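Local coordinates for protein lovastatin nonaketide synthase, polyketide synthase component (Aspergillus terreus, PDB 7CPX) that builds the nonaketide chain of dihydromonacolin L from malonyl-CoA, working with the lovC protein in the pathway to lovastatin, at residues G130-D135 against H367-A372; A208-G213 against E246-V251; L1496-S1501 against N1519-T1524. The protein carries 2 engineered substitutions. All blocks are in the same frame, centred on the assembly; numbering follows the deposited sequence.

Contact 1: residues G130-D135 against H367-A372; sequences GVMTHD and HTEGTA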
# COMPACT_ATOMS: atom_id res chain seq x y z
N GLY A 130 20.20 11.73 31.59
CA GLY A 130 18.95 12.38 31.27
C GLY A 130 18.66 12.30 29.78
O GLY A 130 19.34 12.92 28.96
N VAL A 131 17.64 11.51 29.43
CA VAL A 131 17.23 11.34 28.04
C VAL A 131 15.72 11.53 27.97
O VAL A 131 14.98 10.98 28.79
CB VAL A 131 17.64 9.96 27.49
CG1 VAL A 131 19.13 9.77 27.61
CG2 VAL A 131 16.91 8.87 28.23
N MET A 132 15.28 12.30 26.99
CA MET A 132 13.87 12.60 26.81
C MET A 132 13.36 12.29 25.41
O MET A 132 12.16 12.07 25.25
CB MET A 132 13.61 14.09 27.10
CG MET A 132 12.18 14.57 26.87
SD MET A 132 12.12 16.34 26.59
CE MET A 132 11.45 16.38 24.92
N THR A 133 14.24 12.23 24.41
CA THR A 133 13.82 12.32 23.02
C THR A 133 14.34 11.14 22.21
O THR A 133 14.99 11.33 21.17
CB THR A 133 14.30 13.64 22.40
OG1 THR A 133 14.37 14.65 23.41
CG2 THR A 133 13.33 14.08 21.33
N HIS A 134 14.06 9.93 22.67
CA HIS A 134 14.52 8.62 22.22
C HIS A 134 13.92 8.32 20.85
O HIS A 134 13.07 7.44 20.71
CB HIS A 134 14.12 7.54 23.23
CG HIS A 134 12.65 7.50 23.53
ND1 HIS A 134 11.70 7.20 22.57
CD2 HIS A 134 11.97 7.72 24.68
CE1 HIS A 134 10.50 7.24 23.12
NE2 HIS A 134 10.64 7.56 24.40
N ASP A 135 14.35 9.08 19.84
CA ASP A 135 13.91 8.82 18.48
C ASP A 135 14.24 7.39 18.07
O ASP A 135 13.40 6.69 17.50
CB ASP A 135 14.55 9.82 17.52
CG ASP A 135 14.11 11.24 17.78
OD1 ASP A 135 13.30 11.45 18.72
OD2 ASP A 135 14.56 12.15 17.06
N HIS A 367 17.77 24.22 22.25
CA HIS A 367 17.12 23.52 23.35
C HIS A 367 17.35 22.03 23.15
O HIS A 367 16.66 21.37 22.37
CB HIS A 367 15.63 23.84 23.39
CG HIS A 367 14.91 23.19 24.53
ND1 HIS A 367 14.63 23.85 25.71
CD2 HIS A 367 14.43 21.94 24.67
CE1 HIS A 367 13.99 23.03 26.52
NE2 HIS A 367 13.86 21.86 25.92
N THR A 368 18.32 21.47 23.88
CA THR A 368 18.72 20.08 23.72
C THR A 368 17.96 19.16 24.68
O THR A 368 18.47 18.10 25.06
CB THR A 368 20.22 19.93 23.92
OG1 THR A 368 20.57 20.32 25.26
CG2 THR A 368 20.98 20.81 22.94
N GLU A 369 16.75 19.56 25.08
CA GLU A 369 15.83 18.69 25.81
C GLU A 369 16.51 17.97 26.97
O GLU A 369 16.85 18.60 27.98
CB GLU A 369 15.21 17.68 24.85
CG GLU A 369 14.49 18.29 23.66
CD GLU A 369 13.17 18.94 24.04
OE1 GLU A 369 12.94 19.17 25.24
OE2 GLU A 369 12.37 19.21 23.12
N GLY A 370 16.72 16.66 26.84
CA GLY A 370 17.20 15.88 27.97
C GLY A 370 18.51 16.39 28.52
O GLY A 370 18.67 16.54 29.74
N THR A 371 19.47 16.66 27.65
CA THR A 371 20.77 17.17 28.07
C THR A 371 20.78 18.67 28.27
O THR A 371 21.79 19.22 28.70
CB THR A 371 21.84 16.79 27.04
OG1 THR A 371 23.14 16.91 27.63
CG2 THR A 371 21.76 17.71 25.85
N ALA A 372 19.66 19.35 27.98
CA ALA A 372 19.63 20.80 28.05
C ALA A 372 20.16 21.30 29.38
O ALA A 372 21.06 22.15 29.43
CB ALA A 372 18.20 21.29 27.83
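M132 sets the end of its thioether against the carboxylate of E369: SD of M132 lies 3.2 Å from OE1 of E369, and CE of M132 is as near that oxygen and the carboxylate carbon CD. Several atoms are therefore touched together, and the contact is van der Waals in kind. The torsions account for it. In M132, CG stands opposite the backbone N (chi1 177°) and the chain runs out nearly straight as far as SD, where a bend at chi3 (118°) turns CE onto the carboxylate; E369 folds at chi2, so the two chains cross obliquely. T133 meets E369 lower down and at about a right angle, its OG1 3.5 Å from CB of E369. That hydroxyl is hydrogen-bonded to N209, and OE2 of E369 to the hydroxyl of Y242, so the polar ends of both side chains find their main partners beyond the two segments.

Nearer the main chain, the backbones close in where two glycines face each other without side chains: G130 O is 3.6 Å from G370 C. CB of M132 also lies 4.0 Å from G370 N. A372 N donates to E369 O at 2.9 Å within helix 369-386, and G370 O accepts a hydrogen bond from the hydroxyl of S184. Beyond M132, the ring of H134 stacks on H134 of the second subunit, which puts this loop at the dimer interface.

Every touching residue is buried. The contact joins strand 126-131 and the loop after it to helix 369-386 beside H367, the side chain of E369 also lying about 3 Å from that of C181. C181, H320 and H367 are the predicted Cys-His-His active site of this ketosynthase of the thiolase fold, and E369 lies beside them.

Contact 2: residues A208-G213 against E246-V251; sequences ANLILG and EAVCSV
N209 and A247 form a hydrogen-bonded antiparallel pair in the mixed sheet of the ketosynthase's thiolase fold. N209 N donates to A247 O at 2.9 Å and almost straight (177°); the return bond from A247 N to N209 O is equally long but more bent (151°). Next to it, A208 and V248 make a non-hydrogen-bonded pair, their CA atoms 4.3 Å apart. Past N209 the pairing passes from backbone to side chain: E246, extended beyond CG, puts OE2 beside I211 N, although the modelled separation is too short for its length to be trusted. The carboxylate's stronger partner is R48, through a salt bridge to OE2, while OE1 accepts from L73 N. CG of N209 stands opposite its backbone N (chi1 171°), and the side chain leaves on the same sheet face as A247, with T133 the main partner of OD1.

Apolar contacts add to these bonds. The aliphatic part of E246 lies against I211, whose CD1 is 3.6 Å from CG of E246. A208 and V248 share a face of the sheet, and CB of A208 lies 4.2 Å from CG2 of V248. That same CG2 of V248 also receives CD2 of L210, at 3.8 Å.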
# COMPACT_ATOMS: atom_id res chain seq x y z
N ALA A 208 21.44 13.24 26.97
CA ALA A 208 21.47 12.93 25.55
C ALA A 208 20.14 13.31 24.92
O ALA A 208 19.09 12.79 25.32
CB ALA A 208 21.77 11.45 25.32
N ASN A 209 20.19 14.21 23.94
CA ASN A 209 19.05 14.50 23.08
C ASN A 209 19.54 14.49 21.64
O ASN A 209 20.50 15.20 21.31
CB ASN A 209 18.41 15.84 23.41
CG ASN A 209 17.37 16.26 22.40
OD1 ASN A 209 16.21 15.85 22.47
ND2 ASN A 209 17.77 17.08 21.43
N LEU A 210 18.89 13.70 20.80
CA LEU A 210 19.30 13.55 19.41
C LEU A 210 18.09 13.66 18.50
O LEU A 210 16.96 13.35 18.89
CB LEU A 210 20.01 12.22 19.18
CG LEU A 210 21.35 12.07 19.91
CD1 LEU A 210 21.93 10.71 19.63
CD2 LEU A 210 22.32 13.16 19.49
N ILE A 211 18.35 14.10 17.27
CA ILE A 211 17.32 14.29 16.26
C ILE A 211 17.48 13.21 15.21
O ILE A 211 18.22 13.38 14.23
CB ILE A 211 17.39 15.70 15.66
CG1 ILE A 211 16.92 16.73 16.68
CG2 ILE A 211 16.57 15.77 14.39
CD1 ILE A 211 17.41 18.12 16.42
N LEU A 212 16.80 12.08 15.41
CA LEU A 212 16.88 10.95 14.49
C LEU A 212 15.57 10.68 13.78
O LEU A 212 15.57 9.97 12.77
CB LEU A 212 17.30 9.69 15.25
CG LEU A 212 18.44 9.86 16.26
CD1 LEU A 212 18.52 8.68 17.20
CD2 LEU A 212 19.75 10.05 15.53
N GLY A 213 14.46 11.22 14.27
CA GLY A 213 13.17 11.02 13.65
C GLY A 213 12.25 12.20 13.85
O GLY A 213 12.48 13.06 14.71
N GLU A 246 20.62 18.95 19.07
CA GLU A 246 21.27 17.67 19.31
C GLU A 246 22.49 17.89 20.19
O GLU A 246 23.42 18.61 19.80
CB GLU A 246 21.68 17.01 18.00
CG GLU A 246 20.54 16.48 17.18
CD GLU A 246 21.02 15.51 16.12
OE1 GLU A 246 22.21 15.59 15.74
OE2 GLU A 246 20.23 14.65 15.69
N ALA A 247 22.51 17.27 21.36
CA ALA A 247 23.65 17.39 22.25
C ALA A 247 23.73 16.16 23.13
O ALA A 247 22.71 15.64 23.60
CB ALA A 247 23.56 18.65 23.10
N VAL A 248 24.96 15.69 23.34
CA VAL A 248 25.25 14.60 24.27
C VAL A 248 26.36 15.10 25.18
O VAL A 248 27.49 15.32 24.73
CB VAL A 248 25.66 13.31 23.55
CG1 VAL A 248 25.90 12.21 24.56
CG2 VAL A 248 24.58 12.91 22.56
N CYS A 249 26.05 15.26 26.46
CA CYS A 249 26.99 15.77 27.44
C CYS A 249 27.25 14.72 28.50
O CYS A 249 26.36 13.93 28.83
CB CYS A 249 26.47 17.05 28.09
SG CYS A 249 27.63 17.84 29.23
N SER A 250 28.47 14.71 29.02
CA SER A 250 28.82 13.87 30.15
C SER A 250 29.70 14.68 31.08
O SER A 250 30.62 15.36 30.62
CB SER A 250 29.55 12.60 29.71
OG SER A 250 28.75 11.85 28.81
N VAL A 251 29.42 14.62 32.37
CA VAL A 251 30.12 15.41 33.37
C VAL A 251 30.52 14.48 34.51
O VAL A 251 29.65 13.86 35.13
CB VAL A 251 29.26 16.57 33.88
CG1 VAL A 251 29.71 17.02 35.25
CG2 VAL A 251 29.31 17.73 32.90

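Contact 3: residues L1496-S1501 against N1519-T1524; sequences LDIRRS and NVLHAT
A type I beta turn runs from D1497 to R1500, closed by R1500 N to D1497 O at 2.7 Å, and the CA atoms of R1499 and T1524, the nearest across the two segments, are 6.2 Å apart. D1497 also shapes the turn with its side chain: OD1 accepts from R1499 N at 3.0 Å in an Asx turn, the donor standing 61° out of the carboxylate plane.

R1499 then carries the polar side of the contact. Its chain is extended from CG to NE, and NH2 donates to A1523 O, which sits at the guanidinium edge near its plane. The bond is modelled very short and bent (132°), so its length should not be taken literally. Along the way R1499 slides past T1524 in the opposite direction, with CG of R1499 3.2 Å from OG1 of T1524; that hydroxyl oxygen accepts from D1526 N, just ahead of helix 1527-1537. D1566 is a long, weak ion partner of R1499 NH2.

The apolar side belongs to I1498. It meets V1520 tip to tip, CD1 of I1498 lying 3.4 Å from CG1 and 3.6 Å from CG2 of V1520, so the methyl rests against both branches. CD2 of L1521 follows at 4.2 Å from the same CD1 of I1498. I1445 and T1530 also pack on I1498, tying it to strand 1440-1445 and helix 1527-1537.

Both segments are loops that leave the C-terminal ends of parallel strands, 1491-1493 and 1512-1518. Such loops border the S-adenosylmethionine site in methyltransferases with a Rossmann-like fold, and the touch of V1520 on the probable glycine-rich GxGxxG turn is consistent with that architecture.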
# COMPACT_ATOMS: atom_id res chain seq x y z
N LEU A 1496 -64.27 8.91 19.22
CA LEU A 1496 -65.48 9.66 19.51
C LEU A 1496 -66.59 8.70 19.90
O LEU A 1496 -66.84 7.72 19.20
CB LEU A 1496 -65.92 10.50 18.30
CG LEU A 1496 -67.09 11.45 18.53
CD1 LEU A 1496 -66.68 12.63 19.39
CD2 LEU A 1496 -67.66 11.92 17.21
N ASP A 1497 -67.25 9.00 21.01
CA ASP A 1497 -68.47 8.31 21.40
C ASP A 1497 -69.64 9.16 20.92
O ASP A 1497 -69.94 10.20 21.51
CB ASP A 1497 -68.51 8.08 22.91
CG ASP A 1497 -69.72 7.27 23.35
OD1 ASP A 1497 -70.50 6.85 22.47
OD2 ASP A 1497 -69.89 7.07 24.57
N ILE A 1498 -70.29 8.72 19.85
CA ILE A 1498 -71.40 9.48 19.29
C ILE A 1498 -72.49 9.68 20.33
O ILE A 1498 -73.27 10.63 20.25
CB ILE A 1498 -72.00 8.83 18.02
CG1 ILE A 1498 -71.17 7.64 17.52
CG2 ILE A 1498 -72.13 9.87 16.92
CD1 ILE A 1498 -71.71 7.01 16.25
N ARG A 1499 -72.55 8.79 21.33
CA ARG A 1499 -73.49 8.91 22.43
C ARG A 1499 -73.13 10.04 23.39
O ARG A 1499 -73.91 10.33 24.30
CB ARG A 1499 -73.55 7.59 23.19
CG ARG A 1499 -73.82 6.37 22.31
CD ARG A 1499 -73.39 5.08 22.98
NE ARG A 1499 -73.37 3.96 22.04
CZ ARG A 1499 -72.98 2.73 22.34
NH1 ARG A 1499 -72.57 2.41 23.56
NH2 ARG A 1499 -72.99 1.80 21.39
N ARG A 1500 -71.97 10.67 23.20
CA ARG A 1500 -71.47 11.70 24.10
C ARG A 1500 -71.13 12.95 23.30
O ARG A 1500 -70.86 12.90 22.10
CB ARG A 1500 -70.23 11.21 24.86
CG ARG A 1500 -69.61 12.23 25.80
CD ARG A 1500 -68.36 11.68 26.45
NE ARG A 1500 -67.68 12.68 27.26
CZ ARG A 1500 -66.49 12.52 27.82
NH1 ARG A 1500 -65.81 11.39 27.67
NH2 ARG A 1500 -65.97 13.51 28.54
N SER A 1501 -71.16 14.09 23.98
CA SER A 1501 -70.84 15.36 23.34
C SER A 1501 -69.41 15.32 22.80
O SER A 1501 -68.50 14.89 23.52
CB SER A 1501 -71.00 16.52 24.32
OG SER A 1501 -70.65 17.75 23.71
N ASN A 1519 -72.51 3.14 9.19
CA ASN A 1519 -73.32 2.08 9.80
C ASN A 1519 -73.05 1.98 11.30
O ASN A 1519 -72.90 0.90 11.87
CB ASN A 1519 -73.06 0.74 9.12
CG ASN A 1519 -73.43 0.76 7.65
OD1 ASN A 1519 -74.59 0.62 7.28
ND2 ASN A 1519 -72.43 0.94 6.79
N VAL A 1520 -73.01 3.15 11.95
CA VAL A 1520 -72.77 3.21 13.39
C VAL A 1520 -73.85 3.97 14.14
O VAL A 1520 -73.96 3.82 15.37
CB VAL A 1520 -71.38 3.82 13.68
CG1 VAL A 1520 -71.36 5.29 13.28
CG2 VAL A 1520 -71.00 3.64 15.14
N LEU A 1521 -74.67 4.78 13.47
CA LEU A 1521 -75.76 5.47 14.16
C LEU A 1521 -76.79 4.50 14.72
O LEU A 1521 -77.52 4.86 15.65
CB LEU A 1521 -76.44 6.46 13.21
CG LEU A 1521 -75.53 7.53 12.60
CD1 LEU A 1521 -76.35 8.50 11.76
CD2 LEU A 1521 -74.76 8.28 13.68
N HIS A 1522 -76.86 3.28 14.19
CA HIS A 1522 -77.75 2.27 14.74
C HIS A 1522 -77.18 1.61 15.98
O HIS A 1522 -77.90 0.89 16.67
CB HIS A 1522 -78.04 1.19 13.69
CG HIS A 1522 -76.87 0.29 13.40
ND1 HIS A 1522 -77.00 -1.07 13.27
CD2 HIS A 1522 -75.56 0.57 13.22
CE1 HIS A 1522 -75.81 -1.60 13.02
NE2 HIS A 1522 -74.92 -0.62 12.98
N ALA A 1523 -75.90 1.84 16.29
CA ALA A 1523 -75.25 1.30 17.47
C ALA A 1523 -75.39 2.21 18.68
O ALA A 1523 -74.76 1.95 19.72
CB ALA A 1523 -73.77 1.03 17.18
N THR A 1524 -76.19 3.27 18.58
CA THR A 1524 -76.39 4.22 19.66
C THR A 1524 -77.88 4.44 19.86
O THR A 1524 -78.59 4.75 18.88
CB THR A 1524 -75.69 5.55 19.38
OG1 THR A 1524 -76.23 6.57 20.23
CG2 THR A 1524 -75.88 5.95 17.92

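Overall arrangement
From the N terminus, the chain runs through strand 126-131 into the first half of contact 1, then through strand 203-209 to contact 2. Contact 2 closes first, over the loop between residues 213 and 246; contact 1 closes only at residues 367-372, so contact 2 nests inside it. Their centres lie 6 Å apart, and they touch through T133 with N209 and D135 with L212. Together they tie three strands adjacent in the ketosynthase sheet to helix 369-386. Contact 3 follows in series, closing a short loop around strand 1512-1518 of the methyltransferase domain, with its nearest atoms about 75 Å from contact 1 and 77 Å from contact 2.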